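Local coordinates for DSBA-like thioredoxin domain-containing protein (Nitrosomonas europaea, PDB 2IN3) that is a putative protein disulfide isomerase of the DsbA family and probably acts as a thiol-disulfide oxidoreductase, at residues Ile28-Gln33 against Ala200-Leu205. Numbering follows the deposited sequence.
Sequences IENIRQ and ALRQLL. With EDO (1,2-ethanediol), chain E.
Ile31 lies between Leu201 and Leu205, which stand one helical turn apart, and reaches each with a different branch. Its CG2 methyl meets CD1 of Leu205 at 3.7 Å, whereas CD1, at the far end of the other branch, approaches CB of Leu201 more loosely, at 4.2 Å. The split follows from the first torsion: with CG1 anti to the carbonyl carbon, CG2 lies beside that carbon, and the two branches diverge along the partner helix. Both leucines run roughly at right angles to the isoleucine. Leu10 of the central strand 9-14 touches both Ile31 and Leu205, so the apolar cluster continues into the sheet.

A polar bond borders this apolar contact. The long side chain of Arg202, extended from CG to NE, brings NH2 to OD1 of Asn30 at 2.9 Å. The bond is bent, 144° at the hydrogen, and the donor sits above the carbonyl plane instead of on a lone pair. Amide and guanidinium planes are turned 64° apart. On the same guanidinium, NE forms a salt bridge with Glu34, one turn further along helix 19-35, so two residues of one helix hold the arginine. An alanine in place of Asn30 would probably leave NH2 without this acceptor and the guanidinium freer to swing about its link to Glu34.

The segment axes are 11.2 Å apart at closest approach and run 39° from parallel; the pair illustrates how a wide helix-helix spacing is spanned by side chains alone, with an apolar centre and a polar bond at its margin. Here helix 19-35, whose start carries what appears to be a thioredoxin-type CxxC pair, Cys18 and Cys21, packs beside the C-terminal helix 198-211 against the central sheet, as in the thioredoxin fold of DsbA-like proteins.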
loop_
_atom_site.group_PDB
_atom_site.type_symbol
_atom_site.label_atom_id
_atom_site.label_comp_id
_atom_site.label_asym_id
_atom_site.label_seq_id
_atom_site.Cartn_x
_atom_site.Cartn_y
_atom_site.Cartn_z
ATOM N N ILE A 28 2.923 9.471 -4.108
ATOM C CA ILE A 28 3.279 8.370 -5.016
ATOM C C ILE A 28 2.519 8.442 -6.357
ATOM O O ILE A 28 3.074 8.087 -7.411
ATOM C CB ILE A 28 3.211 6.955 -4.301
ATOM C CG1 ILE A 28 3.902 5.870 -5.176
ATOM C CG2 ILE A 28 1.754 6.573 -4.027
ATOM C CD1 ILE A 28 5.437 6.121 -5.373
ATOM N N GLU A 29 1.285 8.972 -6.355
ATOM C CA GLU A 29 0.558 9.231 -7.623
ATOM C C GLU A 29 1.375 10.208 -8.525
ATOM O O GLU A 29 1.555 9.968 -9.733
ATOM C CB GLU A 29 -0.851 9.808 -7.373
ATOM C CG GLU A 29 -1.652 10.195 -8.672
ATOM C CD GLU A 29 -2.862 11.164 -8.433
ATOM O OE1 GLU A 29 -3.208 11.450 -7.257
ATOM O OE2 GLU A 29 -3.466 11.653 -9.439
ATOM N N ASN A 30 1.826 11.306 -7.938
ATOM C CA ASN A 30 2.622 12.279 -8.686
ATOM C C ASN A 30 3.924 11.688 -9.203
ATOM O O ASN A 30 4.298 11.907 -10.361
ATOM C CB ASN A 30 2.897 13.544 -7.874
ATOM C CG ASN A 30 3.438 14.684 -8.760
ATOM O OD1 ASN A 30 4.634 14.756 -9.065
ATOM N ND2 ASN A 30 2.539 15.558 -9.211
ATOM N N ILE A 31 4.603 10.914 -8.345
ATOM C CA ILE A 31 5.846 10.242 -8.736
ATOM C C ILE A 31 5.598 9.314 -9.944
ATOM O O ILE A 31 6.309 9.386 -10.960
ATOM C CB ILE A 31 6.436 9.447 -7.546
ATOM C CG1 ILE A 31 6.930 10.395 -6.460
ATOM C CG2 ILE A 31 7.621 8.551 -8.025
ATOM C CD1 ILE A 31 7.234 9.659 -5.103
ATOM N N ARG A 32 4.585 8.460 -9.837
ATOM C CA ARG A 32 4.150 7.621 -10.988
ATOM C C ARG A 32 3.847 8.430 -12.215
ATOM O O ARG A 32 4.159 8.023 -13.331
ATOM C CB ARG A 32 2.895 6.794 -10.652
ATOM C CG ARG A 32 3.140 5.763 -9.579
ATOM C CD ARG A 32 1.888 4.977 -9.303
ATOM N NE ARG A 32 1.518 4.245 -10.487
ATOM C CZ ARG A 32 0.340 4.281 -11.072
ATOM N NH1 ARG A 32 -0.654 5.003 -10.576
ATOM N NH2 ARG A 32 0.161 3.572 -12.150
ATOM N N GLN A 33 3.177 9.559 -12.048
ATOM C CA GLN A 33 2.829 10.355 -13.210
ATOM C C GLN A 33 4.103 10.931 -13.853
ATOM O O GLN A 33 4.213 10.923 -15.073
ATOM C CB GLN A 33 1.827 11.455 -12.840
ATOM C CG GLN A 33 0.406 10.891 -12.547
ATOM C CD GLN A 33 -0.575 11.906 -11.914
ATOM O OE1 GLN A 33 -0.168 12.929 -11.309
ATOM N NE2 GLN A 33 -1.874 11.610 -12.032
ATOM N N ALA A 200 10.924 16.638 -1.457
ATOM C CA ALA A 200 12.047 15.821 -0.986
ATOM C C ALA A 200 12.258 14.581 -1.869
ATOM O O ALA A 200 13.388 14.226 -2.170
ATOM C CB ALA A 200 11.854 15.418 0.464
ATOM N N LEU A 201 11.188 13.957 -2.315
ATOM C CA LEU A 201 11.338 12.714 -3.061
ATOM C C LEU A 201 11.757 12.971 -4.502
ATOM O O LEU A 201 12.490 12.172 -5.084
ATOM C CB LEU A 201 10.074 11.885 -2.974
ATOM C CG LEU A 201 9.758 11.669 -1.490
ATOM C CD1 LEU A 201 8.300 11.467 -1.334
ATOM C CD2 LEU A 201 10.548 10.507 -0.894
ATOM N N ARG A 202 11.330 14.108 -5.050
ATOM C CA ARG A 202 11.866 14.563 -6.347
ATOM C C ARG A 202 13.392 14.688 -6.290
ATOM O O ARG A 202 14.097 14.186 -7.166
ATOM C CB ARG A 202 11.217 15.862 -6.750
ATOM C CG ARG A 202 9.861 15.651 -7.457
ATOM C CD ARG A 202 9.074 16.923 -7.480
ATOM N NE ARG A 202 7.789 16.732 -8.147
ATOM C CZ ARG A 202 6.831 17.651 -8.154
ATOM N NH1 ARG A 202 7.038 18.832 -7.587
ATOM N NH2 ARG A 202 5.677 17.403 -8.763
ATOM N N GLN A 203 13.897 15.352 -5.248
ATOM C CA GLN A 203 15.350 15.463 -5.044
ATOM C C GLN A 203 16.025 14.085 -5.038
ATOM O O GLN A 203 17.009 13.861 -5.746
ATOM C CB GLN A 203 15.674 16.213 -3.734
ATOM C CG GLN A 203 17.173 16.510 -3.515
ATOM C CD GLN A 203 17.901 15.447 -2.694
ATOM O OE1 GLN A 203 17.533 15.169 -1.550
ATOM N NE2 GLN A 203 18.958 14.872 -3.268
ATOM N N LEU A 204 15.496 13.184 -4.211
ATOM C CA LEU A 204 16.102 11.864 -4.000
ATOM C C LEU A 204 16.099 11.049 -5.298
ATOM O O LEU A 204 17.145 10.553 -5.746
ATOM C CB LEU A 204 15.349 11.106 -2.885
ATOM C CG LEU A 204 15.496 11.803 -1.523
ATOM C CD1 LEU A 204 14.559 11.188 -0.468
ATOM C CD2 LEU A 204 16.940 11.795 -1.090
ATOM N N LEU A 205 14.949 11.006 -5.950
ATOM C CA LEU A 205 14.838 10.301 -7.240
ATOM C C LEU A 205 15.707 10.924 -8.319
ATOM O O LEU A 205 16.378 10.205 -9.060
ATOM C CB LEU A 205 13.385 10.190 -7.699
ATOM C CG LEU A 205 12.518 9.404 -6.707
ATOM C CD1 LEU A 205 11.025 9.591 -7.068
ATOM C CD2 LEU A 205 12.912 7.922 -6.649
HETATM C C1 EDO E . 0.637 6.659 -13.759
HETATM O O1 EDO E . -0.210 7.775 -14.026
HETATM C C2 EDO E . 1.645 6.486 -14.895
HETATM O O2 EDO E . 1.702 7.715 -15.626
#